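Local coordinates for imelysin-like protein (Psychrobacter arcticus, PDB 3PF0) that is of unknown function, though as an imelysin-like member of the M75 peptidase family it is regarded as a putative metalloendopeptidase, at residues 44-49 with 289-294; 75-80 with 99-104; 117-122 with 212-217; 138-143 with 171-176; 265-270 with 318-323. One frame throughout, in Å; residues are numbered along the deposited sequence.

Contact 1: 44-49 with 289-294; sequences VDISAE and TAILGS
The carbonyl oxygen of Ile291 is approached by both a methyl group and a hydroxyl. From the other segment, Val44 CG2 comes within 3.5 Å of Ile291 O, while Ser294 OG gives it a hydrogen bond of 3.2 Å from above the carbonyl plane. Val44 CG1 lies against the next carbonyl, 3.8 Å from Leu292 O, and so the two branches of the valine spread over the last turn of the helix. A beta-branched residue suits this place because it covers two neighbouring carbonyls with one short side chain. Ile46 supplies the apolar half of the contact. Its CG1 lies 3.7 Å from Ile291 CG2, and CD1 keeps to the same methyl, the two isoleucines crossing at about a right angle. Ile291 can offer that methyl because CG2 stands anti to its own backbone N. In this all-helical chain the contact joins the lead-in to the long helix 48-84, with Ser47 at its N-cap position, to the C-terminal end of the short helix 286-292. The helix ends at Leu292, and Gly293 is the first residue to leave helical geometry, with phi of -88° and psi of 44°; Gly293 N still bonds to Thr289 O at 2.8 Å. Leu352, in the loop after helix 327-351, touches Ile46, Ile291 and Leu292, and Val44 is tied to Thr351 through backbone bonds.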
# COMPACT_ATOMS: atom_id res chain seq x y z
N VAL A 44 19.46 -0.84 -22.27
CA VAL A 44 18.82 -0.04 -23.31
C VAL A 44 19.24 1.43 -23.17
O VAL A 44 19.58 1.86 -22.06
CB VAL A 44 17.27 -0.17 -23.37
CG1 VAL A 44 16.84 -1.58 -23.77
CG2 VAL A 44 16.60 0.26 -22.06
N ASP A 45 19.19 2.18 -24.27
CA ASP A 45 19.53 3.60 -24.27
C ASP A 45 18.29 4.43 -23.95
O ASP A 45 17.29 4.33 -24.66
CB ASP A 45 20.14 4.03 -25.62
CG ASP A 45 21.51 3.44 -25.88
OD1 ASP A 45 22.47 3.87 -25.21
OD2 ASP A 45 21.61 2.56 -26.76
N ILE A 46 18.35 5.22 -22.87
CA ILE A 46 17.27 6.12 -22.44
C ILE A 46 17.80 7.56 -22.48
O ILE A 46 18.77 7.87 -21.78
CB ILE A 46 16.68 5.77 -21.04
CG1 ILE A 46 16.37 4.26 -20.89
CG2 ILE A 46 15.45 6.65 -20.72
CD1 ILE A 46 16.29 3.75 -19.46
N SER A 47 17.17 8.42 -23.30
CA SER A 47 17.57 9.83 -23.38
C SER A 47 17.09 10.60 -22.14
O SER A 47 16.17 10.14 -21.45
CB SER A 47 17.04 10.47 -24.66
OG SER A 47 15.63 10.61 -24.63
N ALA A 48 17.71 11.75 -21.86
CA ALA A 48 17.37 12.61 -20.73
C ALA A 48 15.91 13.08 -20.82
O ALA A 48 15.24 13.15 -19.80
CB ALA A 48 18.30 13.81 -20.68
N GLU A 49 15.42 13.32 -22.06
CA GLU A 49 14.07 13.77 -22.34
C GLU A 49 13.05 12.64 -22.16
O GLU A 49 12.01 12.87 -21.55
CB GLU A 49 13.97 14.38 -23.74
CG GLU A 49 12.93 15.50 -23.86
CD GLU A 49 13.06 16.66 -22.89
OE1 GLU A 49 14.19 17.13 -22.64
OE2 GLU A 49 12.00 17.13 -22.39
N THR A 289 7.14 -0.08 -21.47
CA THR A 289 7.37 -1.19 -22.41
C THR A 289 8.05 -0.68 -23.69
O THR A 289 8.82 -1.43 -24.29
CB THR A 289 6.09 -1.98 -22.71
OG1 THR A 289 5.12 -1.12 -23.31
CG2 THR A 289 5.50 -2.68 -21.48
N ALA A 290 7.81 0.60 -24.07
CA ALA A 290 8.43 1.25 -25.23
C ALA A 290 9.92 1.54 -24.94
O ALA A 290 10.74 1.44 -25.86
CB ALA A 290 7.69 2.53 -25.58
N ILE A 291 10.25 1.89 -23.68
CA ILE A 291 11.62 2.16 -23.23
C ILE A 291 12.41 0.84 -23.25
O ILE A 291 13.56 0.82 -23.71
CB ILE A 291 11.60 2.85 -21.82
CG1 ILE A 291 11.11 4.30 -21.93
CG2 ILE A 291 12.97 2.78 -21.13
CD1 ILE A 291 10.60 4.95 -20.62
N LEU A 292 11.78 -0.26 -22.79
CA LEU A 292 12.39 -1.59 -22.75
C LEU A 292 12.47 -2.24 -24.13
O LEU A 292 13.40 -3.00 -24.39
CB LEU A 292 11.63 -2.53 -21.79
CG LEU A 292 11.52 -2.11 -20.32
CD1 LEU A 292 10.40 -2.86 -19.63
CD2 LEU A 292 12.83 -2.31 -19.58
N GLY A 293 11.48 -1.95 -24.98
CA GLY A 293 11.37 -2.51 -26.32
C GLY A 293 12.10 -1.76 -27.41
O GLY A 293 11.55 -1.57 -28.50
N SER A 294 13.35 -1.34 -27.14
CA SER A 294 14.19 -0.61 -28.09
C SER A 294 15.04 -1.58 -28.95
O SER A 294 15.51 -1.19 -30.02
CB SER A 294 15.08 0.39 -27.37
OG SER A 294 14.31 1.43 -26.80

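Contact 2: 75-80 with 99-104; sequences DLLHDL and RDQWLV
Gln101 meets Leu76, Leu77 and Leu80 across the two helices, and between the two segments this is van der Waals packing throughout. Gln101 CG lies against the partner backbone, 3.8 Å from Leu77 CA, and 4.2 Å from the side-chain methyl Leu80 CD1. Leu77 slides past the glutamine in the opposite direction, bringing CD1 to 4.0 Å from Trp102 N. Leu76 crosses the amide end at about a right angle, with CD2 3.5 Å from Gln101 OE1 and CB near NE2.

The polar side of the account is short. A bend at chi2 (43°) turns the glutamine's amide along the partner helix, where NE2 bonds to Gln73 O, one turn before Leu77 and outside both segments. Glutamine therefore suits the place twice over, its methylenes filling the seam and its amide finding a backbone acceptor.

Consecutive in the chain, helices 48-84 and 92-112 form an antiparallel helical hairpin; the axes of the short segments lie 9.4 Å apart at 165°. Helix 167-176 packs against both through Leu171, which touches Leu77 and Trp102, while helix 183-214 reaches Leu77 through Ser193.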
# COMPACT_ATOMS: atom_id res chain seq x y z
N ASP A 75 -12.13 10.09 3.11
CA ASP A 75 -13.21 11.09 3.21
C ASP A 75 -14.57 10.39 3.16
O ASP A 75 -15.45 10.74 3.94
CB ASP A 75 -13.14 12.11 2.06
CG ASP A 75 -12.07 13.18 2.18
OD1 ASP A 75 -11.36 13.20 3.22
OD2 ASP A 75 -11.90 13.97 1.23
N LEU A 76 -14.74 9.40 2.25
CA LEU A 76 -16.02 8.68 2.17
C LEU A 76 -16.24 7.86 3.46
O LEU A 76 -17.38 7.82 3.94
CB LEU A 76 -16.15 7.80 0.91
CG LEU A 76 -17.48 6.96 0.78
CD1 LEU A 76 -18.75 7.83 0.91
CD2 LEU A 76 -17.50 6.16 -0.50
N LEU A 77 -15.17 7.26 4.04
CA LEU A 77 -15.29 6.51 5.29
C LEU A 77 -15.72 7.46 6.41
O LEU A 77 -16.66 7.13 7.14
CB LEU A 77 -13.98 5.77 5.67
CG LEU A 77 -14.02 4.91 6.96
CD1 LEU A 77 -15.09 3.79 6.88
CD2 LEU A 77 -12.66 4.33 7.29
N HIS A 78 -15.06 8.64 6.51
CA HIS A 78 -15.39 9.65 7.52
C HIS A 78 -16.86 10.10 7.38
O HIS A 78 -17.59 10.13 8.37
CB HIS A 78 -14.45 10.88 7.46
CG HIS A 78 -14.88 11.94 8.42
ND1 HIS A 78 -14.52 11.89 9.77
CD2 HIS A 78 -15.76 12.96 8.25
CE1 HIS A 78 -15.15 12.91 10.34
NE2 HIS A 78 -15.90 13.58 9.47
N ASP A 79 -17.27 10.47 6.17
CA ASP A 79 -18.61 10.99 5.92
C ASP A 79 -19.69 9.95 6.24
O ASP A 79 -20.71 10.32 6.85
CB ASP A 79 -18.76 11.49 4.49
CG ASP A 79 -19.94 12.42 4.35
OD1 ASP A 79 -19.84 13.57 4.79
OD2 ASP A 79 -20.99 11.96 3.89
N LEU A 80 -19.46 8.65 5.90
CA LEU A 80 -20.40 7.58 6.21
C LEU A 80 -20.52 7.38 7.71
O LEU A 80 -21.65 7.27 8.21
CB LEU A 80 -20.04 6.26 5.52
CG LEU A 80 -20.42 6.18 4.05
CD1 LEU A 80 -19.94 4.88 3.44
CD2 LEU A 80 -21.93 6.33 3.86
N ARG A 99 -17.49 -1.18 7.39
CA ARG A 99 -16.48 -2.24 7.23
C ARG A 99 -16.08 -2.40 5.75
O ARG A 99 -14.89 -2.53 5.46
CB ARG A 99 -16.99 -3.57 7.79
CG ARG A 99 -17.01 -3.59 9.31
CD ARG A 99 -17.63 -4.88 9.79
NE ARG A 99 -17.61 -4.98 11.25
CZ ARG A 99 -18.02 -6.05 11.92
NH1 ARG A 99 -18.48 -7.11 11.28
NH2 ARG A 99 -17.97 -6.07 13.25
N ASP A 100 -17.07 -2.36 4.84
CA ASP A 100 -16.84 -2.46 3.40
C ASP A 100 -16.02 -1.29 2.89
O ASP A 100 -15.10 -1.50 2.12
CB ASP A 100 -18.18 -2.55 2.65
CG ASP A 100 -18.94 -3.84 2.87
OD1 ASP A 100 -18.37 -4.77 3.49
OD2 ASP A 100 -20.12 -3.91 2.47
N GLN A 101 -16.36 -0.06 3.33
CA GLN A 101 -15.66 1.16 2.94
C GLN A 101 -14.23 1.18 3.54
O GLN A 101 -13.31 1.68 2.89
CB GLN A 101 -16.46 2.42 3.32
CG GLN A 101 -15.91 3.75 2.79
CD GLN A 101 -15.44 3.73 1.34
OE1 GLN A 101 -16.04 3.09 0.47
NE2 GLN A 101 -14.37 4.44 1.06
N TRP A 102 -14.04 0.60 4.73
CA TRP A 102 -12.68 0.52 5.31
C TRP A 102 -11.78 -0.29 4.35
O TRP A 102 -10.66 0.14 4.09
CB TRP A 102 -12.68 -0.10 6.73
CG TRP A 102 -11.30 -0.42 7.22
CD1 TRP A 102 -10.42 0.45 7.82
CD2 TRP A 102 -10.56 -1.63 6.98
NE1 TRP A 102 -9.21 -0.17 8.02
CE2 TRP A 102 -9.26 -1.43 7.48
CE3 TRP A 102 -10.88 -2.87 6.39
CZ2 TRP A 102 -8.28 -2.43 7.42
CZ3 TRP A 102 -9.91 -3.85 6.32
CH2 TRP A 102 -8.63 -3.64 6.86
N LEU A 103 -12.30 -1.44 3.81
CA LEU A 103 -11.54 -2.30 2.89
C LEU A 103 -11.17 -1.55 1.60
O LEU A 103 -10.04 -1.70 1.15
CB LEU A 103 -12.32 -3.60 2.56
CG LEU A 103 -11.64 -4.65 1.64
CD1 LEU A 103 -10.21 -4.99 2.12
CD2 LEU A 103 -12.49 -5.91 1.52
N VAL A 104 -12.12 -0.76 1.02
CA VAL A 104 -11.89 0.06 -0.18
C VAL A 104 -10.70 1.00 0.10
O VAL A 104 -9.78 1.10 -0.72
CB VAL A 104 -13.18 0.83 -0.62
CG1 VAL A 104 -12.91 1.79 -1.78
CG2 VAL A 104 -14.33 -0.12 -0.97

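Contact 3: 117-122 with 212-217; sequences FGPATA and IKLLAI
Leu214, the last residue of a helix, and Leu215 just after it receive Phe117 and Pro119 from a loop. The methyl CD1 of Leu214 lies 3.7 Å from Pro119 CD, and its CD2 rests against both that ring carbon and Gly118 CA, 4.1 Å from the latter. The second leucine meets the phenyl ring at its edge: Leu215 CD2 is 3.8 Å from Phe117 CZ, near the ring plane, and the two side chains cross at about a right angle. Phe117 places its ring there by setting CG between its own backbone N and carbonyl carbon (chi1 60°).

Behind this first shell each segment is folded on itself. Gly118 has phi of 78°, a conformation easily adopted without a side chain, and its lack of a CB lets the leucine come close beside the proline. Its carbonyl oxygen then accepts twice from Thr121, from the backbone N at 2.9 Å and from OG1 at 2.7 Å, the hydroxyl lying in the carbonyl plane on a lone pair. In the other segment, helix 183-214 closes with a Schellman motif: Ala216 has positive phi, Ile217 N bonds to Ile212 O at 2.9 Å, and Ala216 N bonds weakly to Lys213 O. Trp207 of that helix touches Pro119 and both leucines, while Gln229 and Ser233 of helix 225-250 touch Phe117.

Between the segments the contact is almost entirely apolar, Leu214 O near Phe117 CE2 being the one polar atom across from the ring. Fit of shape and burial of hydrocarbon therefore hold the loop to the helix end, while polar bonds fix each turn internally.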
# COMPACT_ATOMS: atom_id res chain seq x y z
N PHE A 117 9.09 6.46 -0.43
CA PHE A 117 9.92 7.63 -0.18
C PHE A 117 9.10 8.90 -0.25
O PHE A 117 7.95 8.87 -0.67
CB PHE A 117 11.08 7.66 -1.21
CG PHE A 117 10.63 7.75 -2.65
CD1 PHE A 117 10.28 6.61 -3.36
CD2 PHE A 117 10.60 8.98 -3.31
CE1 PHE A 117 9.86 6.70 -4.70
CE2 PHE A 117 10.18 9.06 -4.64
CZ PHE A 117 9.83 7.92 -5.33
N GLY A 118 9.71 10.01 0.13
CA GLY A 118 9.10 11.33 0.05
C GLY A 118 8.08 11.70 1.10
O GLY A 118 8.22 11.32 2.27
N PRO A 119 7.07 12.52 0.72
CA PRO A 119 6.08 13.03 1.68
C PRO A 119 5.43 12.00 2.61
O PRO A 119 5.18 12.33 3.77
CB PRO A 119 5.01 13.66 0.79
CG PRO A 119 5.72 14.02 -0.44
CD PRO A 119 6.83 13.07 -0.63
N ALA A 120 5.14 10.77 2.12
CA ALA A 120 4.51 9.74 2.95
C ALA A 120 5.40 9.32 4.14
O ALA A 120 4.88 8.88 5.16
CB ALA A 120 4.13 8.53 2.10
N THR A 121 6.74 9.51 4.02
CA THR A 121 7.69 9.16 5.07
C THR A 121 8.02 10.35 5.98
O THR A 121 8.65 10.15 7.02
CB THR A 121 8.99 8.58 4.47
OG1 THR A 121 9.69 9.62 3.78
CG2 THR A 121 8.76 7.40 3.56
N ALA A 122 7.61 11.58 5.61
CA ALA A 122 7.88 12.78 6.40
C ALA A 122 7.18 12.69 7.77
O ALA A 122 6.00 12.32 7.83
CB ALA A 122 7.45 14.04 5.65
N ILE A 212 8.74 17.36 -9.26
CA ILE A 212 9.97 17.55 -10.04
C ILE A 212 11.21 17.31 -9.16
O ILE A 212 12.08 16.53 -9.54
CB ILE A 212 9.99 18.94 -10.74
CG1 ILE A 212 8.92 18.99 -11.87
CG2 ILE A 212 11.39 19.31 -11.27
CD1 ILE A 212 8.59 20.43 -12.40
N LYS A 213 11.25 17.94 -7.98
CA LYS A 213 12.35 17.79 -7.02
C LYS A 213 12.38 16.37 -6.43
O LYS A 213 13.45 15.78 -6.34
CB LYS A 213 12.21 18.83 -5.90
CG LYS A 213 13.49 19.06 -5.11
CD LYS A 213 13.22 19.39 -3.65
CE LYS A 213 12.98 20.86 -3.40
NZ LYS A 213 12.89 21.14 -1.95
N LEU A 214 11.20 15.81 -6.05
CA LEU A 214 11.10 14.47 -5.45
C LEU A 214 11.58 13.35 -6.39
O LEU A 214 12.20 12.39 -5.90
CB LEU A 214 9.67 14.17 -4.97
CG LEU A 214 9.20 14.95 -3.75
CD1 LEU A 214 7.69 15.00 -3.68
CD2 LEU A 214 9.84 14.43 -2.46
N LEU A 215 11.31 13.46 -7.71
CA LEU A 215 11.72 12.44 -8.68
C LEU A 215 12.91 12.89 -9.56
O LEU A 215 13.19 12.23 -10.57
CB LEU A 215 10.53 12.05 -9.58
CG LEU A 215 9.46 11.13 -8.96
CD1 LEU A 215 8.28 10.98 -9.91
CD2 LEU A 215 10.03 9.74 -8.61
N ALA A 216 13.63 13.97 -9.16
CA ALA A 216 14.78 14.56 -9.87
C ALA A 216 14.52 14.62 -11.40
O ALA A 216 15.36 14.23 -12.21
CB ALA A 216 16.05 13.78 -9.56
N ILE A 217 13.31 15.09 -11.75
CA ILE A 217 12.78 15.18 -13.11
C ILE A 217 13.61 16.15 -13.97
O ILE A 217 13.81 15.86 -15.15
CB ILE A 217 11.27 15.54 -13.05
CG1 ILE A 217 10.47 14.34 -12.50
CG2 ILE A 217 10.70 16.01 -14.40
CD1 ILE A 217 9.02 14.60 -12.06

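Contact 4: 138-143 with 171-176; sequences LVHGGV and LEEALY
The imidazole of His140 and the carboxylate of Glu173 stand almost perpendicular, their planes 78° apart. The acid comes to the edge of the ring, with OE1 in the ring plane, and the hydrogen bond from His140 ND1 to Glu173 OE1 is weak: 3.2 Å long, though fairly straight at 157°. The other oxygen, Glu173 OE2, is also near His140 ND1, at 3.5 Å, but the hydrogen bond is to OE1; both oxygens lie on the ND1 side of the ring. Glu173 gets there with CG anti to its backbone N and then a bend at chi2, which folds the chain over the histidine backbone and leaves CG 4.0 Å from His140 CA.

Helices 138-149 and 167-176 pack here at an open angle of 60° between the short axes, which approach to 9.5 Å, an oblique packing of two short helices in an all-helical fold. Beside the polar pair the surface turns apolar. Val139 and Val143, one turn apart, both direct their side chains at the other helix and lie against the glutamate's methylenes, Val139 CG1 being 4.3 Å from Glu173 CB. Val143 CG1 also reaches Ala174 CB at 4.4 Å. Compact residues suit this apolar part, where Tyr188 of helix 183-214 touches both Val143 and Ala174, whereas the longer glutamate can span to the exposed histidine at the rim. Asp134 accepts from the backbone N of Leu138 and of Val139, while Leu171 and Leu175 of the second helix touch Trp102 of helix 92-112.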
# COMPACT_ATOMS: atom_id res chain seq x y z
N LEU A 138 0.68 -4.32 19.03
CA LEU A 138 0.49 -3.08 19.77
C LEU A 138 -0.82 -2.35 19.42
O LEU A 138 -1.33 -1.61 20.25
CB LEU A 138 1.68 -2.14 19.50
CG LEU A 138 3.09 -2.61 19.90
CD1 LEU A 138 4.14 -1.59 19.51
CD2 LEU A 138 3.17 -2.91 21.40
N VAL A 139 -1.36 -2.57 18.21
CA VAL A 139 -2.59 -1.91 17.74
C VAL A 139 -3.83 -2.34 18.58
O VAL A 139 -4.53 -1.47 19.10
CB VAL A 139 -2.82 -2.14 16.21
CG1 VAL A 139 -4.19 -1.63 15.77
CG2 VAL A 139 -1.72 -1.49 15.38
N HIS A 140 -4.06 -3.66 18.73
CA HIS A 140 -5.21 -4.24 19.44
C HIS A 140 -5.50 -3.61 20.83
O HIS A 140 -6.58 -3.04 21.03
CB HIS A 140 -5.03 -5.77 19.59
CG HIS A 140 -6.10 -6.41 20.43
ND1 HIS A 140 -7.40 -6.54 19.95
CD2 HIS A 140 -6.04 -6.89 21.69
CE1 HIS A 140 -8.08 -7.11 20.93
NE2 HIS A 140 -7.31 -7.34 22.00
N GLY A 141 -4.55 -3.74 21.77
CA GLY A 141 -4.69 -3.24 23.13
C GLY A 141 -4.75 -1.73 23.28
O GLY A 141 -5.50 -1.22 24.12
N GLY A 142 -3.97 -1.03 22.46
CA GLY A 142 -3.89 0.42 22.49
C GLY A 142 -5.15 1.14 22.07
O GLY A 142 -5.49 2.17 22.66
N VAL A 143 -5.85 0.63 21.03
CA VAL A 143 -7.05 1.27 20.50
C VAL A 143 -8.14 1.28 21.58
O VAL A 143 -8.65 2.35 21.91
CB VAL A 143 -7.51 0.66 19.15
CG1 VAL A 143 -8.90 1.14 18.74
CG2 VAL A 143 -6.50 0.97 18.05
N LEU A 171 -8.46 1.83 12.68
CA LEU A 171 -9.85 1.81 12.22
C LEU A 171 -10.35 0.36 12.06
O LEU A 171 -11.48 0.04 12.45
CB LEU A 171 -9.97 2.58 10.89
CG LEU A 171 -9.97 4.10 11.03
CD1 LEU A 171 -9.51 4.78 9.75
CD2 LEU A 171 -11.34 4.61 11.49
N GLU A 172 -9.49 -0.53 11.56
CA GLU A 172 -9.82 -1.93 11.39
C GLU A 172 -10.22 -2.56 12.71
O GLU A 172 -11.25 -3.24 12.79
CB GLU A 172 -8.62 -2.68 10.80
CG GLU A 172 -8.91 -4.15 10.54
CD GLU A 172 -7.72 -5.00 10.15
OE1 GLU A 172 -6.57 -4.50 10.23
OE2 GLU A 172 -7.94 -6.16 9.75
N GLU A 173 -9.41 -2.30 13.74
CA GLU A 173 -9.59 -2.80 15.09
C GLU A 173 -10.89 -2.26 15.68
O GLU A 173 -11.64 -3.05 16.25
CB GLU A 173 -8.38 -2.43 15.96
CG GLU A 173 -8.38 -3.05 17.35
CD GLU A 173 -8.61 -4.55 17.39
OE1 GLU A 173 -7.70 -5.31 16.98
OE2 GLU A 173 -9.71 -4.98 17.83
N ALA A 174 -11.15 -0.95 15.55
CA ALA A 174 -12.37 -0.35 16.10
C ALA A 174 -13.64 -0.85 15.40
O ALA A 174 -14.65 -1.08 16.07
CB ALA A 174 -12.30 1.16 16.02
N LEU A 175 -13.58 -1.08 14.06
CA LEU A 175 -14.74 -1.56 13.29
C LEU A 175 -15.01 -3.07 13.46
O LEU A 175 -16.16 -3.51 13.32
CB LEU A 175 -14.60 -1.22 11.80
CG LEU A 175 -14.70 0.28 11.47
CD1 LEU A 175 -14.22 0.56 10.07
CD2 LEU A 175 -16.12 0.80 11.67
N TYR A 176 -13.98 -3.86 13.80
CA TYR A 176 -14.12 -5.30 13.96
C TYR A 176 -14.07 -5.81 15.41
O TYR A 176 -14.17 -7.02 15.61
CB TYR A 176 -13.05 -6.01 13.14
CG TYR A 176 -13.43 -6.11 11.69
CD1 TYR A 176 -13.13 -5.08 10.80
CD2 TYR A 176 -14.13 -7.21 11.20
CE1 TYR A 176 -13.51 -5.15 9.46
CE2 TYR A 176 -14.50 -7.30 9.86
CZ TYR A 176 -14.19 -6.26 9.00
OH TYR A 176 -14.56 -6.35 7.68

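Contact 5: 265-270 with 318-323; sequences AGQSRA and MPEDLA
Arg269 and Ser268, in the first turn of a helix, and the loop 318-323 satisfy one another's polar groups through three direct hydrogen bonds. The shortest runs from Arg269 NH1 to Met318 O (a selenomethionine residue), 2.8 Å; the acceptor lies in the guanidinium plane and the nitrogen in the carbonyl plane, so both flat groups are well aligned. A bend at chi3 (70°) lays one face of the guanidinium over Glu320 CA. The carboxylate of Glu320 stays beyond salt-bridge range.

Glu320 contributes mainly through its backbone oxygen, which accepts from Arg269 N at 3.1 Å and from a water (water 1) at 2.8 Å. That water also donates to Gln267 OE1, 2.7 Å away, and accepts from Ala270 N. Two early amides of the helix are thus served, one by the loop carbonyl and the other through water. A glutamine at the N-cap position reaches this water because its chain bends at chi2.

Ser268 OG accepts from Leu322 N at 2.9 Å and has a second partner in water 2, which donates weakly to Asp321 OD1. A short hydroxyl fits well here, since the loop backbone passes directly beside it. Asp321 OD1 also takes Ala323 N at 3.1 Å, closing an Asx turn. Leu322 drops its methyl CD2 beside Arg269 CB, and Leu315 of helix 298-316 touches both residues. The whole is a helix N-terminus seated on an interhelical loop, where a loop carbonyl and a water serve first-turn amides, and the serine hydroxyl in return takes a loop N-H.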
# COMPACT_ATOMS: atom_id res chain seq x y z
N ALA A 265 -9.84 -8.17 9.90
CA ALA A 265 -10.92 -8.12 8.91
C ALA A 265 -11.03 -9.43 8.12
O ALA A 265 -12.09 -9.75 7.60
CB ALA A 265 -10.69 -6.95 7.96
N GLY A 266 -9.91 -10.15 8.03
CA GLY A 266 -9.81 -11.40 7.28
C GLY A 266 -9.88 -11.12 5.79
O GLY A 266 -10.50 -11.87 5.04
N GLN A 267 -9.24 -10.01 5.36
CA GLN A 267 -9.26 -9.60 3.96
C GLN A 267 -7.83 -9.47 3.39
O GLN A 267 -7.57 -8.55 2.62
CB GLN A 267 -10.05 -8.28 3.82
CG GLN A 267 -11.55 -8.38 4.16
CD GLN A 267 -12.35 -9.23 3.19
OE1 GLN A 267 -11.93 -9.50 2.05
NE2 GLN A 267 -13.52 -9.68 3.62
N SER A 268 -6.92 -10.41 3.72
CA SER A 268 -5.54 -10.35 3.23
C SER A 268 -5.44 -10.51 1.72
O SER A 268 -4.60 -9.85 1.12
CB SER A 268 -4.63 -11.36 3.92
OG SER A 268 -5.26 -12.61 4.15
N ARG A 269 -6.28 -11.37 1.10
CA ARG A 269 -6.29 -11.58 -0.36
C ARG A 269 -6.54 -10.26 -1.11
O ARG A 269 -5.85 -9.99 -2.09
CB ARG A 269 -7.32 -12.65 -0.76
CG ARG A 269 -7.19 -13.11 -2.22
CD ARG A 269 -8.31 -14.02 -2.67
NE ARG A 269 -9.59 -13.31 -2.80
CZ ARG A 269 -10.78 -13.91 -2.80
NH1 ARG A 269 -10.87 -15.23 -2.70
NH2 ARG A 269 -11.89 -13.20 -2.91
N ALA A 270 -7.48 -9.43 -0.62
CA ALA A 270 -7.80 -8.13 -1.20
C ALA A 270 -6.62 -7.14 -1.14
O ALA A 270 -6.44 -6.36 -2.07
CB ALA A 270 -9.02 -7.53 -0.51
N MSE A 318 -7.40 -18.63 -4.19
CA MSE A 318 -7.12 -18.76 -2.75
C MSE A 318 -8.27 -18.12 -1.92
O MSE A 318 -9.04 -17.35 -2.50
CB MSE A 318 -5.77 -18.10 -2.42
CG MSE A 318 -4.58 -18.87 -2.96
SE MSE A 318 -2.87 -17.99 -2.61
CE MSE A 318 -2.59 -18.44 -0.74
N PRO A 319 -8.43 -18.42 -0.60
CA PRO A 319 -9.55 -17.81 0.16
C PRO A 319 -9.33 -16.32 0.47
O PRO A 319 -8.23 -15.80 0.27
CB PRO A 319 -9.59 -18.64 1.45
CG PRO A 319 -8.70 -19.83 1.20
CD PRO A 319 -7.66 -19.34 0.25
N GLU A 320 -10.40 -15.63 0.95
CA GLU A 320 -10.39 -14.20 1.34
C GLU A 320 -9.31 -13.92 2.36
O GLU A 320 -8.65 -12.88 2.29
CB GLU A 320 -11.75 -13.77 1.90
CG GLU A 320 -12.81 -13.53 0.85
CD GLU A 320 -14.08 -12.88 1.36
OE1 GLU A 320 -14.37 -12.98 2.58
OE2 GLU A 320 -14.79 -12.26 0.54
N ASP A 321 -9.13 -14.86 3.32
CA ASP A 321 -8.08 -14.84 4.33
C ASP A 321 -7.05 -15.87 3.90
O ASP A 321 -7.33 -17.07 3.93
CB ASP A 321 -8.67 -15.14 5.73
CG ASP A 321 -7.71 -15.00 6.90
OD1 ASP A 321 -6.48 -14.97 6.67
OD2 ASP A 321 -8.19 -14.96 8.05
N LEU A 322 -5.87 -15.39 3.47
CA LEU A 322 -4.78 -16.25 2.96
C LEU A 322 -4.25 -17.22 4.02
O LEU A 322 -3.67 -18.24 3.66
CB LEU A 322 -3.62 -15.41 2.38
CG LEU A 322 -3.97 -14.48 1.19
CD1 LEU A 322 -2.77 -13.68 0.76
CD2 LEU A 322 -4.53 -15.26 0.01
N ALA A 323 -4.48 -16.93 5.32
CA ALA A 323 -4.06 -17.80 6.41
C ALA A 323 -4.83 -19.12 6.40
O ALA A 323 -4.28 -20.12 6.85
CB ALA A 323 -4.26 -17.11 7.75
O HOH W 1 -9.89 -10.78 0.82
O HOH W 2 -6.46 -11.75 6.46

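Contacts 2, 4 and 5 touch one another: contact 2 has its centre 16 Å from that of contact 4 and 19 Å from that of contact 5. Trp102 packs on Glu172 and Ala265, Arg99 NE probably bonds to Leu175 O, and Glu172 OE2 probably bonds to Ala265 N, so helices 92-112 and 167-176 meet the lead-in to helix 268-283. Contact 1 lies about 41 Å from contact 2, centre to centre, yet both use helix 48-84. Contact 3 falls between, 23 Å from contact 1. Contact 1 spans contacts 2, 3 and 4 in sequence; contact 5 crosses it in sequence order, its segments flanking 289-294, so the C-terminal helices are tied to the N-terminal lead-in and to one another.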